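Local coordinates for protein group 3 allergen SMIPP-S Yv6023A04 (PDB 3H7O) that adopts the two-barrel fold of trypsin-like serine proteases but, as an inactivated paralogue, probably lacks the peptide-cleaving activity assigned to its family, at residues F37-A42 with D191-V196; A41-F46 with E87-I92. The protein carries 3 engineered substitutions. All blocks are in the same frame, centred on the assembly; numbering follows the deposited sequence.

Interaction 1 (F37-A42 with D191-V196)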
ATOM      1  N   PHE A  37       3.149 -13.441   4.078  1.00 25.53           N
ATOM      2  CA  PHE A  37       2.084 -12.435   4.149  1.00 25.72           C
ATOM      3  C   PHE A  37       2.432 -11.091   3.516  1.00 25.39           C
ATOM      4  O   PHE A  37       3.543 -10.577   3.675  1.00 24.26           O
ATOM      5  CB  PHE A  37       1.646 -12.208   5.606  1.00 25.37           C
ATOM      6  CG  PHE A  37       1.089 -13.437   6.282  1.00 26.57           C
ATOM      7  CD1 PHE A  37      -0.233 -13.826   6.075  1.00 25.05           C
ATOM      8  CD2 PHE A  37       1.884 -14.192   7.141  1.00 24.58           C
ATOM      9  CE1 PHE A  37      -0.750 -14.955   6.703  1.00 27.05           C
ATOM     10  CE2 PHE A  37       1.377 -15.325   7.773  1.00 26.11           C
ATOM     11  CZ  PHE A  37       0.056 -15.708   7.553  1.00 27.22           C
ATOM     12  N   VAL A  38       1.456 -10.526   2.808  1.00 24.92           N
ATOM     13  CA  VAL A  38       1.569  -9.187   2.236  1.00 25.65           C
ATOM     14  C   VAL A  38       0.429  -8.295   2.726  1.00 26.65           C
ATOM     15  O   VAL A  38      -0.731  -8.716   2.746  1.00 27.02           O
ATOM     16  CB  VAL A  38       1.590  -9.222   0.680  1.00 24.85           C
ATOM     17  CG1 VAL A  38       1.350  -7.822   0.087  1.00 26.49           C
ATOM     18  CG2 VAL A  38       2.915  -9.792   0.178  1.00 25.50           C
ATOM     19  N   LEU A  39       0.769  -7.066   3.112  1.00 26.90           N
ATOM     20  CA  LEU A  39      -0.210  -6.078   3.564  1.00 28.15           C
ATOM     21  C   LEU A  39      -0.578  -5.132   2.423  1.00 28.66           C
ATOM     22  O   LEU A  39       0.300  -4.554   1.780  1.00 28.73           O
ATOM     23  CB  LEU A  39       0.342  -5.279   4.753  1.00 27.61           C
ATOM     24  CG  LEU A  39      -0.619  -4.389   5.555  1.00 28.30           C
ATOM     25  CD1 LEU A  39      -1.609  -5.230   6.348  1.00 27.23           C
ATOM     26  CD2 LEU A  39       0.159  -3.479   6.490  1.00 28.64           C
ATOM     27  N   THR A  40      -1.879  -4.972   2.183  1.00 28.92           N
ATOM     28  CA  THR A  40      -2.359  -4.111   1.102  1.00 28.51           C
ATOM     29  C   THR A  40      -3.631  -3.357   1.512  1.00 29.05           C
ATOM     30  O   THR A  40      -4.028  -3.384   2.683  1.00 28.95           O
ATOM     31  CB  THR A  40      -2.553  -4.920  -0.226  1.00 28.94           C
ATOM     32  OG1 THR A  40      -2.796  -4.025  -1.318  1.00 30.58           O
ATOM     33  CG2 THR A  40      -3.698  -5.936  -0.120  1.00 27.63           C
ATOM     34  N   ALA A  41      -4.249  -2.667   0.558  1.00 28.48           N
ATOM     35  CA  ALA A  41      -5.522  -2.005   0.800  1.00 28.53           C
ATOM     36  C   ALA A  41      -6.657  -2.998   0.567  1.00 27.30           C
ATOM     37  O   ALA A  41      -6.605  -3.795  -0.372  1.00 27.80           O
ATOM     38  CB  ALA A  41      -5.668  -0.790  -0.105  1.00 29.45           C
ATOM     39  N   ALA A  42      -7.674  -2.954   1.420  1.00 26.88           N
ATOM     40  CA  ALA A  42      -8.806  -3.873   1.311  1.00 26.80           C
ATOM     41  C   ALA A  42      -9.640  -3.698   0.036  1.00 27.31           C
ATOM     42  O   ALA A  42     -10.128  -4.687  -0.520  1.00 27.05           O
ATOM     43  CB  ALA A  42      -9.692  -3.788   2.548  1.00 26.32           C
ATOM     44  N   ASP A 191      12.839   1.773   8.035  1.00 36.14           N
ATOM     45  CA  ASP A 191      12.289   0.540   7.469  1.00 36.46           C
ATOM     46  C   ASP A 191      11.036   0.077   8.226  1.00 35.97           C
ATOM     47  O   ASP A 191      10.622  -1.084   8.120  1.00 36.21           O
ATOM     48  CB  ASP A 191      13.357  -0.564   7.370  1.00 36.71           C
ATOM     49  CG  ASP A 191      13.800  -1.088   8.725  1.00 39.48           C
ATOM     50  OD1 ASP A 191      13.911  -0.296   9.682  1.00 41.33           O
ATOM     51  OD2 ASP A 191      14.050  -2.307   8.826  1.00 45.81           O
ATOM     52  N   THR A 192      10.440   1.006   8.978  1.00 34.05           N
ATOM     53  CA  THR A 192       9.222   0.746   9.742  1.00 31.87           C
ATOM     54  C   THR A 192       7.983   1.189   8.971  1.00 30.62           C
ATOM     55  O   THR A 192       7.840   2.360   8.607  1.00 28.87           O
ATOM     56  CB  THR A 192       9.254   1.432  11.129  1.00 32.45           C
ATOM     57  OG1 THR A 192      10.352   0.919  11.891  1.00 32.30           O
ATOM     58  CG2 THR A 192       7.959   1.178  11.900  1.00 32.01           C
ATOM     59  N   LEU A 193       7.092   0.231   8.740  1.00 29.14           N
ATOM     60  CA  LEU A 193       5.849   0.453   8.020  1.00 29.33           C
ATOM     61  C   LEU A 193       4.845   1.198   8.897  1.00 28.91           C
ATOM     62  O   LEU A 193       4.265   0.619   9.816  1.00 29.38           O
ATOM     63  CB  LEU A 193       5.278  -0.898   7.591  1.00 28.46           C
ATOM     64  CG  LEU A 193       4.136  -0.964   6.583  1.00 28.51           C
ATOM     65  CD1 LEU A 193       4.560  -0.382   5.239  1.00 29.02           C
ATOM     66  CD2 LEU A 193       3.722  -2.415   6.440  1.00 30.37           C
ATOM     67  N   VAL A 194       4.642   2.479   8.610  1.00 27.76           N
ATOM     68  CA  VAL A 194       3.752   3.307   9.430  1.00 26.25           C
ATOM     69  C   VAL A 194       2.380   3.508   8.792  1.00 26.43           C
ATOM     70  O   VAL A 194       1.399   3.761   9.488  1.00 25.94           O
ATOM     71  CB  VAL A 194       4.398   4.667   9.811  1.00 26.02           C
ATOM     72  CG1 VAL A 194       5.707   4.434  10.567  1.00 23.60           C
ATOM     73  CG2 VAL A 194       4.639   5.530   8.578  1.00 24.62           C
ATOM     74  N   GLY A 195       2.316   3.370   7.469  1.00 26.91           N
ATOM     75  CA  GLY A 195       1.062   3.548   6.750  1.00 27.09           C
ATOM     76  C   GLY A 195       0.873   2.621   5.564  1.00 28.19           C
ATOM     77  O   GLY A 195       1.839   2.082   5.017  1.00 27.73           O
ATOM     78  N   VAL A 196      -0.391   2.428   5.198  1.00 27.53           N
ATOM     79  CA  VAL A 196      -0.784   1.799   3.943  1.00 28.16           C
ATOM     80  C   VAL A 196      -1.637   2.839   3.231  1.00 28.35           C
ATOM     81  O   VAL A 196      -2.647   3.289   3.781  1.00 28.10           O
ATOM     82  CB  VAL A 196      -1.632   0.517   4.177  1.00 28.58           C
ATOM     83  CG1 VAL A 196      -2.128  -0.060   2.856  1.00 29.92           C
ATOM     84  CG2 VAL A 196      -0.832  -0.531   4.943  1.00 30.99           C
TER
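Leu39 CD2 touches two side chains of 191-196, meeting Leu193 CD2 at 3.7 Å and Val196 CG2 at 3.5 Å. The second approach is closer than usual for two methyls, so Leu39 and Val196 are pressed firmly together. Leu39 gets there with CG swung opposite its own nitrogen (chi1 -168°). The other branch of Val196 takes a different neighbour: CG1 lies 3.8 Å from Thr40 O, and the chain at Ala41 borders the same methyl. No hydrogen bond crosses the gap. The strands approach to 8.5 Å with an angle of 56° between their directions, a sheet-to-sheet spacing filled by aliphatic groups. Leu193 and Val196 both aim at Leu39 although three residues apart, consistent with the classic beta bulge at Val194 and Gly195, opposite strand 186-189. Further out, Ile92 of strand 91-95 and Ile221 of helix 218-225 also touch Leu39, while Leu193 rests on Pro186 and Val188. Thr40 points away, its OG1 hydrogen-bonded to Gly29 O within its own barrel. The arrangement is that of the hydrophobic interface between the two beta-barrels of the chymotrypsin fold.

Interaction 2 (A41-F46 with E87-I92)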
ATOM      1  N   ALA A  41      -4.249  -2.667   0.558  1.00 28.48           N
ATOM      2  CA  ALA A  41      -5.522  -2.005   0.800  1.00 28.53           C
ATOM      3  C   ALA A  41      -6.657  -2.998   0.567  1.00 27.30           C
ATOM      4  O   ALA A  41      -6.605  -3.795  -0.372  1.00 27.80           O
ATOM      5  CB  ALA A  41      -5.668  -0.790  -0.105  1.00 29.45           C
ATOM      6  N   ALA A  42      -7.674  -2.954   1.420  1.00 26.88           N
ATOM      7  CA  ALA A  42      -8.806  -3.873   1.311  1.00 26.80           C
ATOM      8  C   ALA A  42      -9.640  -3.698   0.036  1.00 27.31           C
ATOM      9  O   ALA A  42     -10.128  -4.687  -0.520  1.00 27.05           O
ATOM     10  CB  ALA A  42      -9.692  -3.788   2.548  1.00 26.32           C
ATOM     11  N   HIS A  43      -9.805  -2.462  -0.437  1.00 27.03           N
ATOM     12  CA  HIS A  43     -10.726  -2.239  -1.561  1.00 28.77           C
ATOM     13  C   HIS A  43     -10.278  -2.891  -2.877  1.00 28.67           C
ATOM     14  O   HIS A  43     -11.103  -3.185  -3.737  1.00 28.30           O
ATOM     15  CB  HIS A  43     -11.126  -0.759  -1.724  1.00 28.62           C
ATOM     16  CG  HIS A  43     -10.054   0.126  -2.278  1.00 29.32           C
ATOM     17  ND1 HIS A  43      -9.747   0.175  -3.621  1.00 31.15           N
ATOM     18  CD2 HIS A  43      -9.251   1.037  -1.677  1.00 30.21           C
ATOM     19  CE1 HIS A  43      -8.787   1.062  -3.819  1.00 29.02           C
ATOM     20  NE2 HIS A  43      -8.472   1.601  -2.656  1.00 31.23           N
ATOM     21  N   CYS A  44      -8.974  -3.140  -2.996  1.00 29.64           N
ATOM     22  CA  CYS A  44      -8.393  -3.821  -4.154  1.00 31.23           C
ATOM     23  C   CYS A  44      -8.705  -5.322  -4.192  1.00 29.86           C
ATOM     24  O   CYS A  44      -8.783  -5.917  -5.272  1.00 30.20           O
ATOM     25  CB  CYS A  44      -6.869  -3.630  -4.171  1.00 32.78           C
ATOM     26  SG  CYS A  44      -6.284  -1.909  -4.112  1.00 38.67           S
ATOM     27  N   VAL A  45      -8.890  -5.931  -3.019  1.00 28.22           N
ATOM     28  CA  VAL A  45      -8.910  -7.395  -2.912  1.00 27.20           C
ATOM     29  C   VAL A  45     -10.123  -8.017  -2.205  1.00 27.96           C
ATOM     30  O   VAL A  45     -10.337  -9.226  -2.308  1.00 27.88           O
ATOM     31  CB  VAL A  45      -7.598  -7.939  -2.248  1.00 27.27           C
ATOM     32  CG1 VAL A  45      -6.373  -7.573  -3.079  1.00 24.74           C
ATOM     33  CG2 VAL A  45      -7.449  -7.433  -0.805  1.00 25.74           C
ATOM     34  N   PHE A  46     -10.913  -7.203  -1.507  1.00 28.50           N
ATOM     35  CA  PHE A  46     -11.978  -7.723  -0.634  1.00 28.89           C
ATOM     36  C   PHE A  46     -12.979  -8.647  -1.330  1.00 28.40           C
ATOM     37  O   PHE A  46     -13.505  -9.569  -0.708  1.00 28.26           O
ATOM     38  CB  PHE A  46     -12.705  -6.585   0.099  1.00 29.46           C
ATOM     39  CG  PHE A  46     -13.750  -5.891  -0.725  1.00 29.08           C
ATOM     40  CD1 PHE A  46     -15.101  -6.157  -0.522  1.00 29.90           C
ATOM     41  CD2 PHE A  46     -13.385  -4.961  -1.698  1.00 29.35           C
ATOM     42  CE1 PHE A  46     -16.077  -5.514  -1.281  1.00 30.19           C
ATOM     43  CE2 PHE A  46     -14.350  -4.315  -2.464  1.00 30.26           C
ATOM     44  CZ  PHE A  46     -15.697  -4.591  -2.256  1.00 29.17           C
ATOM     45  N   GLU A  87     -13.870   2.491   5.258  1.00 28.62           N
ATOM     46  CA  GLU A  87     -13.348   2.393   6.614  1.00 28.18           C
ATOM     47  C   GLU A  87     -12.638   1.045   6.747  1.00 27.36           C
ATOM     48  O   GLU A  87     -13.112   0.042   6.203  1.00 28.42           O
ATOM     49  CB  GLU A  87     -14.485   2.504   7.636  1.00 29.42           C
ATOM     50  CG  GLU A  87     -14.033   2.933   9.022  1.00 32.22           C
ATOM     51  CD  GLU A  87     -15.171   3.053  10.037  1.00 35.57           C
ATOM     52  OE1 GLU A  87     -16.321   3.356   9.646  1.00 35.32           O
ATOM     53  OE2 GLU A  87     -14.904   2.851  11.241  1.00 37.75           O
ATOM     54  N   ASN A  88     -11.506   1.032   7.453  1.00 26.00           N
ATOM     55  CA  ASN A  88     -10.681  -0.178   7.618  1.00 26.33           C
ATOM     56  C   ASN A  88     -10.202  -0.736   6.275  1.00 26.15           C
ATOM     57  O   ASN A  88     -10.370  -1.920   5.979  1.00 26.24           O
ATOM     58  CB  ASN A  88     -11.428  -1.257   8.416  1.00 25.76           C
ATOM     59  CG  ASN A  88     -11.888  -0.766   9.774  1.00 28.32           C
ATOM     60  OD1 ASN A  88     -11.137  -0.115  10.497  1.00 28.31           O
ATOM     61  ND2 ASN A  88     -13.131  -1.072  10.125  1.00 25.29           N
ATOM     62  N   ASP A  89      -9.605   0.137   5.470  1.00 27.21           N
ATOM     63  CA  ASP A  89      -9.165  -0.206   4.126  1.00 27.21           C
ATOM     64  C   ASP A  89      -7.776  -0.838   4.163  1.00 27.76           C
ATOM     65  O   ASP A  89      -6.798  -0.281   3.655  1.00 28.84           O
ATOM     66  CB  ASP A  89      -9.181   1.038   3.240  1.00 27.59           C
ATOM     67  CG  ASP A  89      -9.184   0.706   1.761  1.00 29.62           C
ATOM     68  OD1 ASP A  89      -9.160  -0.493   1.399  1.00 29.25           O
ATOM     69  OD2 ASP A  89      -9.213   1.659   0.960  1.00 28.68           O
ATOM     70  N   ILE A  90      -7.719  -2.022   4.763  1.00 27.64           N
ATOM     71  CA  ILE A  90      -6.476  -2.736   4.990  1.00 27.64           C
ATOM     72  C   ILE A  90      -6.750  -4.247   4.892  1.00 27.53           C
ATOM     73  O   ILE A  90      -7.809  -4.724   5.310  1.00 28.80           O
ATOM     74  CB  ILE A  90      -5.862  -2.332   6.362  1.00 27.60           C
ATOM     75  CG1 ILE A  90      -4.424  -2.839   6.497  1.00 28.64           C
ATOM     76  CG2 ILE A  90      -6.779  -2.758   7.537  1.00 29.72           C
ATOM     77  CD1 ILE A  90      -3.671  -2.251   7.681  1.00 32.17           C
ATOM     78  N   ALA A  91      -5.813  -4.985   4.306  1.00 26.28           N
ATOM     79  CA  ALA A  91      -5.991  -6.418   4.097  1.00 26.09           C
ATOM     80  C   ALA A  91      -4.662  -7.143   4.120  1.00 26.31           C
ATOM     81  O   ALA A  91      -3.637  -6.594   3.706  1.00 26.80           O
ATOM     82  CB  ALA A  91      -6.706  -6.682   2.774  1.00 26.04           C
ATOM     83  N   ILE A  92      -4.690  -8.381   4.599  1.00 26.32           N
ATOM     84  CA  ILE A  92      -3.516  -9.243   4.566  1.00 26.60           C
ATOM     85  C   ILE A  92      -3.749 -10.372   3.571  1.00 26.73           C
ATOM     86  O   ILE A  92      -4.774 -11.058   3.623  1.00 26.33           O
ATOM     87  CB  ILE A  92      -3.172  -9.800   5.966  1.00 26.87           C
ATOM     88  CG1 ILE A  92      -2.825  -8.645   6.913  1.00 29.14           C
ATOM     89  CG2 ILE A  92      -1.994 -10.784   5.880  1.00 25.97           C
ATOM     90  CD1 ILE A  92      -2.776  -9.025   8.387  1.00 33.38           C
TER
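Asp89 OD1 receives the backbone N-H of His43, with His43 N at 2.8 Å, an angle of 147° at the hydrogen, and an approach nearly in line with the carboxylate C-O bond. Ala42 N lies 2.9 Å from Asp89 OD1. A chi1 of -161° carries CG to the side away from the amide of Asp89 and brings the carboxylate to the start of the short helix 42-45. The side chains of Asp89 and His43 cross with carboxylate and imidazole planes 48° apart, OD2 lying at the edge of the ring. The backbone of Asp89 forms the centre of an inverse gamma turn, closed by a weak bond from Ile90 N to Asn88 O. The side-chain amide of Asn88 in turn is tied to Tyr217 and Phe80.

Beyond this polar end the two chains pack closely. Ala41 CA makes a C-H...O contact with Asp89 O at 3.6 Å, and Ala42 CB sits 3.5 Å from Ile90 N. Ala91 CB nestles against the helix, 3.7 Å from Val45 CG2. Within the turn Ala42 O accepts from both Val45 N and Phe46 N, and Cys44 is anchored by its disulfide to Cys28. His43 touches Ala183, which in the deposited chain occupies what is, by family comparison, the position of the nucleophilic serine. By the same comparison, His43 and Asp89 match the histidine and aspartate of the chymotrypsin-type catalytic triad.

Both interactions are buried and use the chain from strand 37-40 into helix 42-45. They overlap at Ala41 and Ala42, of which only Ala41 touches in both, but face different parts of the fold. Interaction 1 lies deeper, about 6 Å from the chain centre against about 10 Å for interaction 2, and joins the barrels mainly by aliphatic contacts, without a hydrogen bond. Interaction 2 stays on the side of the first barrel, buries more surface, and adds backbone-to-carboxylate bonding where partly exposed His43 borders the site corresponding to the protease active site. The two meet through neighbouring strands 37-40 and 91-95: Thr40 N lies 2.8 Å from Ala91 O, probably a hydrogen bond.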